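Side-chain contacts in glutathione S-transferase (Cupriavidus metallidurans, PDB 4MK3), which probably transfers glutathione to electrophilic substrates, as glutathione transferases do, and here binds the sulfinic acid form of glutathione: residues Asp124-Ala129 with Phe191-Ile196; Arg130-Gln135 with Glu143-Arg148. All blocks are in the same frame, centred on the assembly; numbering follows the deposited sequence.

Contact 1: residues Asp124-Ala129 with Phe191-Ile196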
loop_
_atom_site.group_PDB
_atom_site.type_symbol
_atom_site.label_atom_id
_atom_site.label_comp_id
_atom_site.label_asym_id
_atom_site.label_seq_id
_atom_site.Cartn_x
_atom_site.Cartn_y
_atom_site.Cartn_z
ATOM N N ASP A 124 2.714 -8.566 0.593
ATOM C CA ASP A 124 1.264 -8.714 0.454
ATOM C C ASP A 124 0.940 -10.112 -0.073
ATOM O O ASP A 124 0.013 -10.760 0.404
ATOM C CB ASP A 124 0.698 -7.686 -0.516
ATOM C CG ASP A 124 0.780 -6.241 -0.006
ATOM O OD1 ASP A 124 0.900 -5.994 1.228
ATOM O OD2 ASP A 124 0.649 -5.341 -0.882
ATOM N N ALA A 125 1.710 -10.556 -1.060
ATOM C CA ALA A 125 1.499 -11.859 -1.676
ATOM C C ALA A 125 1.836 -12.981 -0.691
ATOM O O ALA A 125 1.118 -13.984 -0.596
ATOM C CB ALA A 125 2.337 -11.985 -2.918
ATOM N N ALA A 126 2.929 -12.808 0.041
ATOM C CA ALA A 126 3.341 -13.802 1.023
ATOM C C ALA A 126 2.299 -13.930 2.137
ATOM O O ALA A 126 1.954 -15.044 2.550
ATOM C CB ALA A 126 4.713 -13.444 1.596
ATOM N N LEU A 127 1.794 -12.805 2.646
ATOM C CA LEU A 127 0.746 -12.854 3.645
ATOM C C LEU A 127 -0.488 -13.576 3.138
ATOM O O LEU A 127 -1.063 -14.386 3.840
ATOM C CB LEU A 127 0.369 -11.450 4.135
ATOM C CG LEU A 127 0.952 -11.012 5.483
ATOM C CD1 LEU A 127 0.542 -11.939 6.640
ATOM C CD2 LEU A 127 2.450 -10.928 5.363
ATOM N N LEU A 128 -0.914 -13.269 1.924
ATOM C CA LEU A 128 -2.066 -13.960 1.362
ATOM C C LEU A 128 -1.843 -15.455 1.253
ATOM O O LEU A 128 -2.759 -16.255 1.507
ATOM C CB LEU A 128 -2.471 -13.370 0.013
ATOM C CG LEU A 128 -3.207 -12.028 0.109
ATOM C CD1 LEU A 128 -3.279 -11.341 -1.261
ATOM C CD2 LEU A 128 -4.596 -12.175 0.700
ATOM N N ALA A 129 -0.632 -15.854 0.877
ATOM C CA ALA A 129 -0.338 -17.276 0.780
ATOM C C ALA A 129 -0.375 -17.922 2.152
ATOM O O ALA A 129 -0.865 -19.036 2.292
ATOM C CB ALA A 129 1.002 -17.489 0.119
ATOM N N PHE A 191 11.920 -16.570 7.353
ATOM C CA PHE A 191 11.192 -16.894 8.568
ATOM C C PHE A 191 9.966 -17.758 8.286
ATOM O O PHE A 191 9.780 -18.788 8.911
ATOM C CB PHE A 191 10.783 -15.565 9.238
ATOM C CG PHE A 191 9.968 -15.713 10.495
ATOM C CD1 PHE A 191 10.453 -16.410 11.579
ATOM C CD2 PHE A 191 8.728 -15.104 10.596
ATOM C CE1 PHE A 191 9.696 -16.527 12.736
ATOM C CE2 PHE A 191 7.976 -15.219 11.747
ATOM C CZ PHE A 191 8.467 -15.934 12.812
ATOM N N ARG A 192 9.129 -17.319 7.339
ATOM C CA ARG A 192 7.834 -17.982 7.111
ATOM C C ARG A 192 7.748 -18.897 5.902
ATOM O O ARG A 192 6.864 -19.755 5.839
ATOM C CB ARG A 192 6.721 -16.940 6.967
ATOM C CG ARG A 192 6.333 -16.230 8.238
ATOM C CD ARG A 192 5.883 -17.189 9.312
ATOM N NE ARG A 192 5.165 -16.478 10.361
ATOM C CZ ARG A 192 5.025 -16.917 11.602
ATOM N NH1 ARG A 192 5.553 -18.078 11.972
ATOM N NH2 ARG A 192 4.356 -16.185 12.477
ATOM N N PHE A 193 8.643 -18.698 4.940
ATOM C CA PHE A 193 8.625 -19.455 3.687
ATOM C C PHE A 193 10.010 -20.003 3.346
ATOM O O PHE A 193 10.564 -19.712 2.275
ATOM C CB PHE A 193 8.125 -18.572 2.540
ATOM C CG PHE A 193 6.663 -18.224 2.649
ATOM C CD1 PHE A 193 6.254 -17.081 3.314
ATOM C CD2 PHE A 193 5.708 -19.044 2.087
ATOM C CE1 PHE A 193 4.903 -16.783 3.420
ATOM C CE2 PHE A 193 4.368 -18.750 2.188
ATOM C CZ PHE A 193 3.968 -17.602 2.855
ATOM N N PRO A 194 10.578 -20.806 4.253
ATOM C CA PRO A 194 11.918 -21.333 3.971
ATOM C C PRO A 194 11.959 -22.208 2.720
ATOM O O PRO A 194 13.050 -22.452 2.198
ATOM C CB PRO A 194 12.242 -22.153 5.220
ATOM C CG PRO A 194 10.915 -22.492 5.814
ATOM C CD PRO A 194 10.050 -21.298 5.530
ATOM N N ASP A 195 10.795 -22.647 2.240
ATOM C CA ASP A 195 10.684 -23.416 0.993
ATOM C C ASP A 195 10.884 -22.602 -0.283
ATOM O O ASP A 195 11.102 -23.169 -1.357
ATOM C CB ASP A 195 9.309 -24.091 0.916
ATOM C CG ASP A 195 8.159 -23.102 1.111
ATOM O OD1 ASP A 195 8.127 -22.419 2.158
ATOM O OD2 ASP A 195 7.292 -22.997 0.216
ATOM N N ILE A 196 10.774 -21.282 -0.192
ATOM C CA ILE A 196 11.019 -20.427 -1.339
ATOM C C ILE A 196 12.510 -20.115 -1.368
ATOM O O ILE A 196 13.000 -19.271 -0.628
ATOM C CB ILE A 196 10.158 -19.140 -1.283
ATOM C CG1 ILE A 196 8.673 -19.521 -1.322
ATOM C CG2 ILE A 196 10.513 -18.195 -2.431
ATOM C CD1 ILE A 196 7.693 -18.352 -1.195
#
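Ala126 and Phe193 are the nearest pair by CA atoms, 8.2 Å apart. Residues 124-129 are a continuous piece of helix 106-134. The other segment changes course: helix 177-192 finishes at Arg192, Phe193 leaves helical geometry, and a type I beta turn runs from Phe193 to Ile196. Ile196 N bonds back to Phe193 O at 2.9 Å and closes the turn. One side chain spans the gap. Phe193 holds its CG anti to the carbonyl carbon (chi1 -69°), and this carries the far end of the ring to the helix. Phe193 CE1 lies 3.8 Å from Ala126 CB, and Phe193 CZ lies 4.0 Å from Ala129 CB. Phe193 CZ also comes to 3.3 Å from Ala126 O, so the ring touches backbone as well as methyl groups. Ala129 CB and Ala126 O both meet the ring obliquely. The two alanines are three positions apart, so they fall on neighbouring turns of one helix face. The turn after helix 177-192 here packs on helix 106-134 within the all-helical C-terminal domain of the glutathione transferase fold. Arg150 of helix 143-164 also touches Phe193, and it forms a salt bridge with Asp195. Tyr188 packs on Ala126 from helix 177-192.

Contact 2: residues Arg130-Gln135 with Glu143-Arg148. With GSF (L-gamma-glutamyl-3-sulfino-L-alanylglycine), chain E.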
loop_
_atom_site.group_PDB
_atom_site.type_symbol
_atom_site.label_atom_id
_atom_site.label_comp_id
_atom_site.label_asym_id
_atom_site.label_seq_id
_atom_site.Cartn_x
_atom_site.Cartn_y
_atom_site.Cartn_z
ATOM N N ARG A 130 0.121 -17.222 3.166
ATOM C CA ARG A 130 0.080 -17.756 4.523
ATOM C C ARG A 130 -1.354 -17.793 5.083
ATOM O O ARG A 130 -1.777 -18.767 5.713
ATOM C CB ARG A 130 0.992 -16.939 5.439
ATOM C CG ARG A 130 0.918 -17.381 6.894
ATOM C CD ARG A 130 2.069 -16.824 7.701
ATOM N NE ARG A 130 1.886 -17.049 9.132
ATOM C CZ ARG A 130 2.174 -18.181 9.760
ATOM N NH1 ARG A 130 2.660 -19.218 9.088
ATOM N NH2 ARG A 130 1.967 -18.279 11.065
ATOM N N LEU A 131 -2.101 -16.714 4.859
ATOM C CA LEU A 131 -3.460 -16.621 5.381
ATOM C C LEU A 131 -4.400 -17.647 4.752
ATOM O O LEU A 131 -5.392 -18.029 5.353
ATOM C CB LEU A 131 -4.010 -15.200 5.214
ATOM C CG LEU A 131 -3.293 -14.127 6.042
ATOM C CD1 LEU A 131 -3.752 -12.738 5.616
ATOM C CD2 LEU A 131 -3.514 -14.335 7.516
ATOM N N GLU A 132 -4.083 -18.115 3.547
ATOM C CA GLU A 132 -4.908 -19.133 2.918
ATOM C C GLU A 132 -4.972 -20.374 3.804
ATOM O O GLU A 132 -5.977 -21.071 3.841
ATOM C CB GLU A 132 -4.354 -19.497 1.544
ATOM C CG GLU A 132 -5.315 -20.362 0.734
ATOM C CD GLU A 132 -6.446 -19.585 0.076
ATOM O OE1 GLU A 132 -6.450 -18.329 0.095
ATOM O OE2 GLU A 132 -7.340 -20.250 -0.478
ATOM N N VAL A 133 -3.886 -20.627 4.528
ATOM C CA VAL A 133 -3.794 -21.759 5.433
ATOM C C VAL A 133 -4.321 -21.414 6.826
ATOM O O VAL A 133 -5.117 -22.151 7.399
ATOM C CB VAL A 133 -2.336 -22.243 5.521
ATOM C CG1 VAL A 133 -2.168 -23.310 6.592
ATOM C CG2 VAL A 133 -1.885 -22.765 4.154
ATOM N N THR A 134 -3.884 -20.283 7.371
ATOM C CA THR A 134 -4.206 -19.983 8.767
ATOM C C THR A 134 -5.649 -19.518 8.994
ATOM O O THR A 134 -6.185 -19.680 10.093
ATOM C CB THR A 134 -3.236 -18.948 9.359
ATOM O OG1 THR A 134 -3.444 -17.670 8.740
ATOM C CG2 THR A 134 -1.788 -19.395 9.159
ATOM N N GLN A 135 -6.286 -18.959 7.965
ATOM C CA GLN A 135 -7.631 -18.380 8.118
ATOM C C GLN A 135 -8.733 -19.130 7.381
ATOM O O GLN A 135 -9.888 -18.691 7.368
ATOM C CB GLN A 135 -7.614 -16.929 7.628
ATOM C CG GLN A 135 -6.561 -16.074 8.282
ATOM C CD GLN A 135 -6.691 -16.020 9.771
ATOM O OE1 GLN A 135 -7.789 -15.824 10.308
ATOM N NE2 GLN A 135 -5.586 -16.231 10.467
ATOM N N GLU A 143 -6.146 -23.566 -4.822
ATOM C CA GLU A 143 -4.805 -23.850 -5.301
ATOM C C GLU A 143 -4.355 -22.777 -6.275
ATOM O O GLU A 143 -3.218 -22.336 -6.221
ATOM C CB GLU A 143 -4.763 -25.209 -5.995
ATOM C CG GLU A 143 -3.765 -26.178 -5.403
ATOM C CD GLU A 143 -3.816 -27.534 -6.082
ATOM O OE1 GLU A 143 -3.537 -27.602 -7.302
ATOM O OE2 GLU A 143 -4.147 -28.527 -5.398
ATOM N N SER A 144 -5.251 -22.363 -7.168
ATOM C CA SER A 144 -4.911 -21.366 -8.174
ATOM C C SER A 144 -4.586 -20.000 -7.551
ATOM O O SER A 144 -3.698 -19.294 -8.019
ATOM C CB SER A 144 -6.030 -21.237 -9.213
ATOM O OG SER A 144 -7.256 -20.837 -8.624
ATOM N N TRP A 145 -5.287 -19.621 -6.490
ATOM C CA TRP A 145 -4.999 -18.345 -5.836
ATOM C C TRP A 145 -3.621 -18.372 -5.204
ATOM O O TRP A 145 -2.848 -17.424 -5.329
ATOM C CB TRP A 145 -6.064 -18.081 -4.776
ATOM C CG TRP A 145 -5.896 -16.843 -3.937
ATOM C CD1 TRP A 145 -5.461 -16.794 -2.648
ATOM C CD2 TRP A 145 -6.196 -15.489 -4.310
ATOM N NE1 TRP A 145 -5.486 -15.505 -2.186
ATOM C CE2 TRP A 145 -5.926 -14.682 -3.189
ATOM C CE3 TRP A 145 -6.676 -14.885 -5.474
ATOM C CZ2 TRP A 145 -6.121 -13.312 -3.200
ATOM C CZ3 TRP A 145 -6.856 -13.523 -5.486
ATOM C CH2 TRP A 145 -6.579 -12.749 -4.358
ATOM N N VAL A 146 -3.296 -19.457 -4.515
ATOM C CA VAL A 146 -1.990 -19.535 -3.868
ATOM C C VAL A 146 -0.884 -19.570 -4.917
ATOM O O VAL A 146 0.161 -18.968 -4.727
ATOM C CB VAL A 146 -1.883 -20.747 -2.923
ATOM C CG1 VAL A 146 -0.460 -20.927 -2.424
ATOM C CG2 VAL A 146 -2.823 -20.565 -1.742
ATOM N N GLN A 147 -1.111 -20.253 -6.030
ATOM C CA GLN A 147 -0.099 -20.282 -7.072
ATOM C C GLN A 147 0.117 -18.889 -7.656
ATOM O O GLN A 147 1.244 -18.494 -7.940
ATOM C CB GLN A 147 -0.479 -21.263 -8.177
ATOM C CG GLN A 147 0.694 -21.668 -9.074
ATOM C CD GLN A 147 1.677 -22.633 -8.392
ATOM O OE1 GLN A 147 2.323 -22.291 -7.395
ATOM N NE2 GLN A 147 1.790 -23.844 -8.934
ATOM N N ARG A 148 -0.961 -18.136 -7.828
ATOM C CA ARG A 148 -0.848 -16.764 -8.298
ATOM C C ARG A 148 0.019 -15.951 -7.343
ATOM O O ARG A 148 0.938 -15.212 -7.740
ATOM C CB ARG A 148 -2.242 -16.127 -8.418
ATOM C CG ARG A 148 -2.233 -14.724 -9.024
ATOM C CD ARG A 148 -3.637 -14.116 -9.104
ATOM N NE ARG A 148 -3.628 -12.888 -9.896
ATOM C CZ ARG A 148 -3.698 -12.840 -11.227
ATOM N NH1 ARG A 148 -3.785 -13.952 -11.954
ATOM N NH2 ARG A 148 -3.673 -11.660 -11.835
HETATM C CB1 GSF E . -3.043 -2.213 -5.625
HETATM C CG1 GSF E . -3.450 -2.292 -7.091
HETATM C CD1 GSF E . -4.309 -3.501 -7.389
HETATM O OE1 GSF E . -4.503 -4.403 -6.599
HETATM C C1 GSF E . -2.028 0.047 -5.794
HETATM O O11 GSF E . -1.935 0.411 -6.993
HETATM O O12 GSF E . -2.343 0.893 -4.916
HETATM N N1 GSF E . -1.330 -1.488 -4.040
HETATM C CA1 GSF E . -1.772 -1.392 -5.429
HETATM N N2 GSF E . -4.908 -3.528 -8.640
HETATM C CA2 GSF E . -5.693 -4.646 -9.045
HETATM C CB2 GSF E . -6.656 -4.233 -10.109
HETATM S SG2 GSF E . -8.049 -3.344 -9.511
HETATM O O1S GSF E . -9.109 -3.515 -10.519
HETATM O O2S GSF E . -7.662 -1.915 -9.320
HETATM C C2 GSF E . -4.834 -5.666 -9.760
HETATM O O2 GSF E . -4.054 -5.318 -10.642
HETATM N N3 GSF E . -4.977 -6.999 -9.392
HETATM C CA3 GSF E . -4.227 -8.008 -10.083
HETATM C C3 GSF E . -3.629 -9.046 -9.127
HETATM O O31 GSF E . -3.138 -10.103 -9.626
HETATM O O32 GSF E . -3.620 -8.866 -7.891
HETATM O O HOH W 1 -5.412 -15.899 0.733
#
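Glu132 lies across Trp145 and Val146 of the next helix. Its carboxylate plane is turned 41° from the indole plane. Glu132 OE1 comes obliquely to the pyrrole side of the indole, 3.3 Å from Trp145 CD1. Trp145 NE1 is farther away, and water 1 joins the two groups. The water donates to Glu132 OE1 at 2.7 Å and accepts from Trp145 NE1 at 2.9 Å. Glu132 has its CG anti to the backbone N, and the chain then bends. The aliphatic part of the side chain thus packs on Val146, with Glu132 CG 3.5 Å from Val146 CG2. The other oxygen, OE2, accepts a bond from Ser142 N, just before helix 143-164. OE1 also forms a salt bridge with Arg136 of the second subunit, so several donors satisfy this buried carboxylate. The same Arg136 makes a cation-pi contact with Trp145. The segments come from consecutive long helices of the glutathione transferase C-terminal domain, at the dimer interface. Arg148 extends from helix 143-164 to a glutathione sulfinic acid that is also bound by Ser31, Lys70 and Ser85 of the second subunit. GSF O31, on the glycine carboxylate, sits at the edge of the guanidinium, near its plane. Arg148 NE and Arg148 NH2 both donate to GSF O31, each at 2.8 Å, with N-H...O angles of 143° and 145°. A leucine here would probably leave O31 without this pair of donors and deprive Val55 O of the second subunit of its bond from NH2. Lys152, one turn further along the helix, also bonds to this ligand.

Overall arrangement
Both contacts use helix 106-134, on successive turns, and both are buried. Contact 1 lies deeper: its centre is about 13 Å from the chain's centre, against about 20 Å for contact 2. It joins the helix to the end of helix 177-192, through one aromatic ring set against two methyls and a backbone carbonyl oxygen. Contact 2 joins it to helix 143-164 at the dimer interface, where a carboxylate, a water and arginines join the packing. There the second subunit and a ligand held mostly by that subunit take part. The two contacts, with centres 10 Å apart, also touch: Leu128 CD1 packs 4.0 Å from Trp145 CZ2, and the guanidinium groups of Arg130 and Arg192 lie close together.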